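Long-range contacts in phenol hydroxylase component phO (Pseudomonas stutzeri, PDB 3U52), which probably serves as a small, non-catalytic subunit of a multicomponent monooxygenase that hydroxylates phenol: residues P31-F36 / H65-K70; N75-L80 / T107-K112. One frame throughout, in Å; residues are numbered along the deposited sequence.

How the contacts relate
Contacts 1 and 2 are neighbours in space and follow one another along the chain, contact 1 closing before contact 2 opens. Their centres lie about 11 Å apart on the same side of the chain's centre, and they touch at the far end of the turn that follows strand 102-107: His-33 CE1 of contact 1 approaches Leu-111 O of contact 2 at 3.1 Å, and Asp-67 OD2 packs 3.5 Å from Leu-111 CB. Trp-30, stacked on His-33, also reaches contact 2. The two face different surroundings: contact 1 is buried and packs partly against the chain of another protein, whereas contact 2 lies at the surface and no other chain of the assembly touches it.

Contact 1 (P31-F36 / H65-K70); sequences PDHLLF and HPDSAK
The ring of His-65 lies between His-33 on one face and its own neighbour Pro-66 on the other: His-33 CD2 stands over the ring centre, 3.5 Å from His-65 CE1, while Pro-66 CD covers the opposite face nearer the rim. This is a T-shaped (edge-to-face) histidine pair, with centroids 4.6 Å apart and planes at 65°, joining the loop after strand 24-29 to the loop after helix 50-62. At the edges of His-65, Asp-67 N donates in plane to ND1, and NE2 is hydrogen-bonded to Tyr-119 O, so both ring nitrogens are satisfied and the rotation of the ring is fixed. His-33 is held at both nitrogens. Its ND1 donates to Pro-31 O over 2.8 Å, and its NE2 donates to Asp-67 OD2 over 2.7 Å; two donors on one imidazole are consistent with a protonated ring beside the carboxylate. NE2 meets OD2 on its anti side with an N-H...O angle of 149°, slightly out of the carboxylate plane, which is turned steeply against the ring; OD2 also has Gly-113 N as a partner. Leu-35 and Phe-36 pack against His-65 as well. With CG anti to the backbone N (chi1 174°), Leu-35 sends CD2 to within 3.6 Å of His-65 CA and 3.7 Å of His-65 CD2. Phe-36 CE1 meets the root of the same side chain, 4.0 Å from His-65 CB.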
loop_
_atom_site.group_PDB
_atom_site.type_symbol
_atom_site.label_atom_id
_atom_site.label_comp_id
_atom_site.label_asym_id
_atom_site.label_seq_id
_atom_site.Cartn_x
_atom_site.Cartn_y
_atom_site.Cartn_z
ATOM N N PRO E 31 9.377 -56.245 0.977
ATOM C CA PRO E 31 9.534 -55.635 2.313
ATOM C C PRO E 31 10.969 -55.402 2.741
ATOM O O PRO E 31 11.858 -56.126 2.318
ATOM C CB PRO E 31 8.847 -56.648 3.242
ATOM C CG PRO E 31 7.893 -57.385 2.361
ATOM C CD PRO E 31 8.559 -57.472 1.028
ATOM N N ASP E 32 11.165 -54.399 3.605
ATOM C CA ASP E 32 12.468 -53.983 4.166
ATOM C C ASP E 32 13.389 -53.339 3.159
ATOM O O ASP E 32 14.609 -53.359 3.349
ATOM C CB ASP E 32 13.157 -55.162 4.873
ATOM C CG ASP E 32 12.371 -55.629 6.074
ATOM O OD1 ASP E 32 11.949 -54.764 6.893
ATOM O OD2 ASP E 32 12.149 -56.856 6.174
ATOM N N HIS E 33 12.806 -52.756 2.110
ATOM C CA HIS E 33 13.573 -52.096 1.054
ATOM C C HIS E 33 12.961 -50.740 0.689
ATOM O O HIS E 33 12.626 -50.470 -0.480
ATOM C CB HIS E 33 13.778 -53.036 -0.141
ATOM C CG HIS E 33 14.655 -54.199 0.214
ATOM N ND1 HIS E 33 14.188 -55.269 0.955
ATOM C CD2 HIS E 33 15.994 -54.378 0.096
ATOM C CE1 HIS E 33 15.196 -56.091 1.223
ATOM N NE2 HIS E 33 16.298 -55.578 0.701
ATOM N N LEU E 34 12.819 -49.901 1.719
ATOM C CA LEU E 34 12.010 -48.666 1.619
ATOM C C LEU E 34 12.753 -47.604 0.844
ATOM O O LEU E 34 12.233 -46.503 0.633
ATOM C CB LEU E 34 11.561 -48.157 3.007
ATOM C CG LEU E 34 10.536 -49.098 3.670
ATOM C CD1 LEU E 34 10.424 -48.782 5.131
ATOM C CD2 LEU E 34 9.240 -48.979 2.920
ATOM N N LEU E 35 13.965 -47.932 0.374
ATOM C CA LEU E 35 14.596 -47.115 -0.654
ATOM C C LEU E 35 13.598 -46.779 -1.784
ATOM O O LEU E 35 13.600 -45.636 -2.318
ATOM C CB LEU E 35 15.894 -47.768 -1.201
ATOM C CG LEU E 35 16.632 -47.119 -2.404
ATOM C CD1 LEU E 35 17.262 -45.738 -2.168
ATOM C CD2 LEU E 35 17.701 -48.048 -3.017
ATOM N N PHE E 36 12.781 -47.767 -2.161
ATOM C CA PHE E 36 11.695 -47.567 -3.112
ATOM C C PHE E 36 10.532 -47.290 -2.176
ATOM O O PHE E 36 10.121 -48.166 -1.398
ATOM C CB PHE E 36 11.454 -48.855 -3.912
ATOM C CG PHE E 36 12.672 -49.352 -4.553
ATOM C CD1 PHE E 36 13.297 -50.505 -4.080
ATOM C CD2 PHE E 36 13.255 -48.632 -5.617
ATOM C CE1 PHE E 36 14.485 -50.945 -4.657
ATOM C CE2 PHE E 36 14.453 -49.067 -6.188
ATOM C CZ PHE E 36 15.060 -50.239 -5.705
ATOM N N HIS E 65 19.133 -50.672 -5.383
ATOM C CA HIS E 65 19.388 -51.091 -4.007
ATOM C C HIS E 65 20.577 -52.024 -3.972
ATOM O O HIS E 65 20.618 -52.959 -4.760
ATOM C CB HIS E 65 18.165 -51.813 -3.395
ATOM C CG HIS E 65 18.228 -51.897 -1.907
ATOM N ND1 HIS E 65 19.077 -52.754 -1.255
ATOM C CD2 HIS E 65 17.616 -51.166 -0.943
ATOM C CE1 HIS E 65 18.955 -52.587 0.052
ATOM N NE2 HIS E 65 18.103 -51.604 0.267
ATOM N N PRO E 66 21.503 -51.821 -3.028
ATOM C CA PRO E 66 22.628 -52.739 -2.770
ATOM C C PRO E 66 22.279 -54.221 -2.624
ATOM O O PRO E 66 23.041 -55.050 -3.096
ATOM C CB PRO E 66 23.179 -52.227 -1.442
ATOM C CG PRO E 66 22.960 -50.802 -1.526
ATOM C CD PRO E 66 21.578 -50.662 -2.115
ATOM N N ASP E 67 21.154 -54.561 -2.000
ATOM C CA ASP E 67 20.716 -55.967 -1.909
ATOM C C ASP E 67 20.298 -56.653 -3.243
ATOM O O ASP E 67 20.196 -57.893 -3.291
ATOM C CB ASP E 67 19.525 -56.111 -0.963
ATOM C CG ASP E 67 19.874 -55.909 0.479
ATOM O OD1 ASP E 67 21.067 -55.728 0.800
ATOM O OD2 ASP E 67 18.926 -55.934 1.296
ATOM N N SER E 68 20.008 -55.868 -4.285
ATOM C CA SER E 68 19.434 -56.407 -5.525
ATOM C C SER E 68 20.329 -57.489 -6.153
ATOM O O SER E 68 19.849 -58.560 -6.550
ATOM C CB SER E 68 19.246 -55.294 -6.550
ATOM O OG SER E 68 18.476 -55.743 -7.655
ATOM N N ALA E 69 21.624 -57.192 -6.243
ATOM C CA ALA E 69 22.585 -58.097 -6.884
ATOM C C ALA E 69 22.707 -59.439 -6.128
ATOM O O ALA E 69 23.018 -60.465 -6.736
ATOM C CB ALA E 69 23.942 -57.407 -7.022
ATOM N N LYS E 70 22.418 -59.431 -4.823
ATOM C CA LYS E 70 22.510 -60.646 -3.991
ATOM C C LYS E 70 21.220 -61.488 -3.945
ATOM O O LYS E 70 21.227 -62.598 -3.425
ATOM C CB LYS E 70 22.948 -60.279 -2.564
ATOM C CG LYS E 70 24.040 -59.191 -2.476
ATOM C CD LYS E 70 24.396 -58.865 -1.037
ATOM C CE LYS E 70 25.377 -57.690 -0.952
ATOM N NZ LYS E 70 25.620 -57.260 0.467
#

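Contact 2 (N75-L80 / T107-K112); sequences NAEWLL and TTPGLK
An antiparallel, hydrogen-bonded pair of residues makes this contact, Glu-77 at the start of strand 77-80 facing Thr-107 at the end of strand 102-107, close to where the chain leaves the sheet. Two backbone bonds define the pair. Glu-77 N donates to Thr-107 O over 2.9 Å, and Thr-107 N returns a bond of 2.8 Å to Glu-77 O that is nearly straight (172°). Farther along, the pairing of these strands continues with a backbone hydrogen bond between Leu-79 and Thr-105. The side chains of Glu-77 and Thr-107 project from the same face of the sheet, where Thr-107 rests on Pro-31; Trp-78 turns to the other face and meets Phe-50, at the start of helix 50-62, edge-to-face. This sheet, with strand order 2-1-5-3-4 and one helix packed across it, has the topology of the beta-grasp (ubiquitin-like) fold, in which the last strand runs centrally; here 102-107 lies between 24-29 and 77-80.

Beyond the backbone bonds, Ala-76 and Glu-77 supply the side-chain contacts from the 75-80 segment. The methyl of Ala-76 sits 3.3 Å from Thr-107 O and 3.8 Å from Thr-108 CG2. On the exposed side, Glu-77 holds CG beside its backbone N (chi1 -60°) and is extended from there, which brings OE1 to 3.9 Å from Pro-109 CG, the two side chains crossing at a slant. Pro-109 and Gly-110 are the central residues of a type II beta turn closed by Leu-111 N bonding to Thr-108 O at 2.9 Å. OG1 of Thr-108 has Trp-30 NE1 as its main partner and makes a weak bond, 3.3 Å long, to Leu-111 O.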
loop_
_atom_site.group_PDB
_atom_site.type_symbol
_atom_site.label_atom_id
_atom_site.label_comp_id
_atom_site.label_asym_id
_atom_site.label_seq_id
_atom_site.Cartn_x
_atom_site.Cartn_y
_atom_site.Cartn_z
ATOM N N ASN E 75 13.223 -68.015 -5.745
ATOM C CA ASN E 75 13.463 -68.933 -4.645
ATOM C C ASN E 75 13.312 -68.239 -3.304
ATOM O O ASN E 75 13.458 -68.874 -2.270
ATOM C CB ASN E 75 14.821 -69.628 -4.757
ATOM C CG ASN E 75 14.993 -70.379 -6.098
ATOM O OD1 ASN E 75 14.147 -71.187 -6.498
ATOM N ND2 ASN E 75 16.080 -70.084 -6.797
ATOM N N ALA E 76 12.970 -66.939 -3.329
ATOM C CA ALA E 76 12.578 -66.187 -2.122
ATOM C C ALA E 76 11.191 -66.613 -1.638
ATOM O O ALA E 76 10.576 -67.510 -2.213
ATOM C CB ALA E 76 12.633 -64.659 -2.407
ATOM N N GLU E 77 10.664 -65.969 -0.606
ATOM C CA GLU E 77 9.324 -66.301 -0.130
ATOM C C GLU E 77 8.239 -65.384 -0.718
ATOM O O GLU E 77 8.404 -64.166 -0.678
ATOM C CB GLU E 77 9.299 -66.173 1.357
ATOM C CG GLU E 77 10.277 -67.104 1.996
ATOM C CD GLU E 77 9.992 -67.289 3.455
ATOM O OE1 GLU E 77 10.913 -67.767 4.165
ATOM O OE2 GLU E 77 8.849 -66.944 3.886
ATOM N N TRP E 78 7.131 -65.950 -1.206
ATOM C CA TRP E 78 6.198 -65.154 -2.016
ATOM C C TRP E 78 4.838 -65.190 -1.437
ATOM O O TRP E 78 4.396 -66.225 -0.916
ATOM C CB TRP E 78 6.113 -65.639 -3.495
ATOM C CG TRP E 78 7.293 -65.350 -4.331
ATOM C CD1 TRP E 78 8.411 -66.150 -4.504
ATOM C CD2 TRP E 78 7.500 -64.190 -5.158
ATOM N NE1 TRP E 78 9.305 -65.530 -5.343
ATOM C CE2 TRP E 78 8.771 -64.329 -5.763
ATOM C CE3 TRP E 78 6.743 -63.036 -5.422
ATOM C CZ2 TRP E 78 9.293 -63.362 -6.647
ATOM C CZ3 TRP E 78 7.263 -62.076 -6.280
ATOM C CH2 TRP E 78 8.526 -62.235 -6.873
ATOM N N LEU E 79 4.155 -64.054 -1.504
ATOM C CA LEU E 79 2.719 -64.030 -1.221
ATOM C C LEU E 79 2.075 -63.511 -2.475
ATOM O O LEU E 79 2.666 -62.712 -3.186
ATOM C CB LEU E 79 2.381 -63.064 -0.081
ATOM C CG LEU E 79 2.547 -63.375 1.430
ATOM C CD1 LEU E 79 3.883 -63.932 1.747
ATOM C CD2 LEU E 79 2.298 -62.111 2.234
ATOM N N LEU E 80 0.842 -63.930 -2.717
ATOM C CA LEU E 80 0.040 -63.432 -3.828
ATOM C C LEU E 80 -1.275 -63.063 -3.232
ATOM O O LEU E 80 -1.978 -63.925 -2.728
ATOM C CB LEU E 80 -0.162 -64.477 -4.928
ATOM C CG LEU E 80 -1.249 -64.176 -5.971
ATOM C CD1 LEU E 80 -0.833 -62.947 -6.816
ATOM C CD2 LEU E 80 -1.468 -65.395 -6.865
ATOM N N THR E 107 9.656 -61.706 -0.030
ATOM C CA THR E 107 10.541 -61.550 1.117
ATOM C C THR E 107 11.799 -62.370 0.857
ATOM O O THR E 107 11.711 -63.554 0.512
ATOM C CB THR E 107 9.817 -61.994 2.412
ATOM O OG1 THR E 107 8.765 -61.055 2.703
ATOM C CG2 THR E 107 10.769 -62.042 3.621
ATOM N N THR E 108 12.945 -61.724 1.014
ATOM C CA THR E 108 14.258 -62.302 0.762
ATOM C C THR E 108 15.037 -62.442 2.086
ATOM O O THR E 108 15.729 -61.525 2.508
ATOM C CB THR E 108 15.089 -61.410 -0.218
ATOM O OG1 THR E 108 15.134 -60.057 0.276
ATOM C CG2 THR E 108 14.471 -61.414 -1.660
ATOM N N PRO E 109 14.920 -63.599 2.753
ATOM C CA PRO E 109 15.670 -63.862 4.011
ATOM C C PRO E 109 17.127 -63.457 3.916
ATOM O O PRO E 109 17.805 -63.752 2.935
ATOM C CB PRO E 109 15.578 -65.384 4.140
ATOM C CG PRO E 109 14.185 -65.671 3.529
ATOM C CD PRO E 109 14.046 -64.732 2.378
ATOM N N GLY E 110 17.612 -62.744 4.905
ATOM C CA GLY E 110 19.029 -62.386 4.895
ATOM C C GLY E 110 19.312 -61.064 4.213
ATOM O O GLY E 110 20.422 -60.503 4.344
ATOM N N LEU E 111 18.326 -60.551 3.479
ATOM C CA LEU E 111 18.493 -59.248 2.844
ATOM C C LEU E 111 17.372 -58.385 3.393
ATOM O O LEU E 111 16.235 -58.453 2.926
ATOM C CB LEU E 111 18.455 -59.361 1.317
ATOM C CG LEU E 111 19.494 -60.301 0.689
ATOM C CD1 LEU E 111 19.268 -60.397 -0.767
ATOM C CD2 LEU E 111 20.936 -59.894 0.990
ATOM N N LYS E 112 17.702 -57.607 4.424
ATOM C CA LYS E 112 16.697 -56.897 5.178
ATOM C C LYS E 112 16.909 -55.387 5.112
ATOM O O LYS E 112 16.420 -54.654 5.935
ATOM C CB LYS E 112 16.693 -57.368 6.620
ATOM C CG LYS E 112 17.998 -57.085 7.306
ATOM C CD LYS E 112 17.946 -57.408 8.793
ATOM C CE LYS E 112 19.343 -57.582 9.330
ATOM N NZ LYS E 112 20.139 -56.345 9.146
#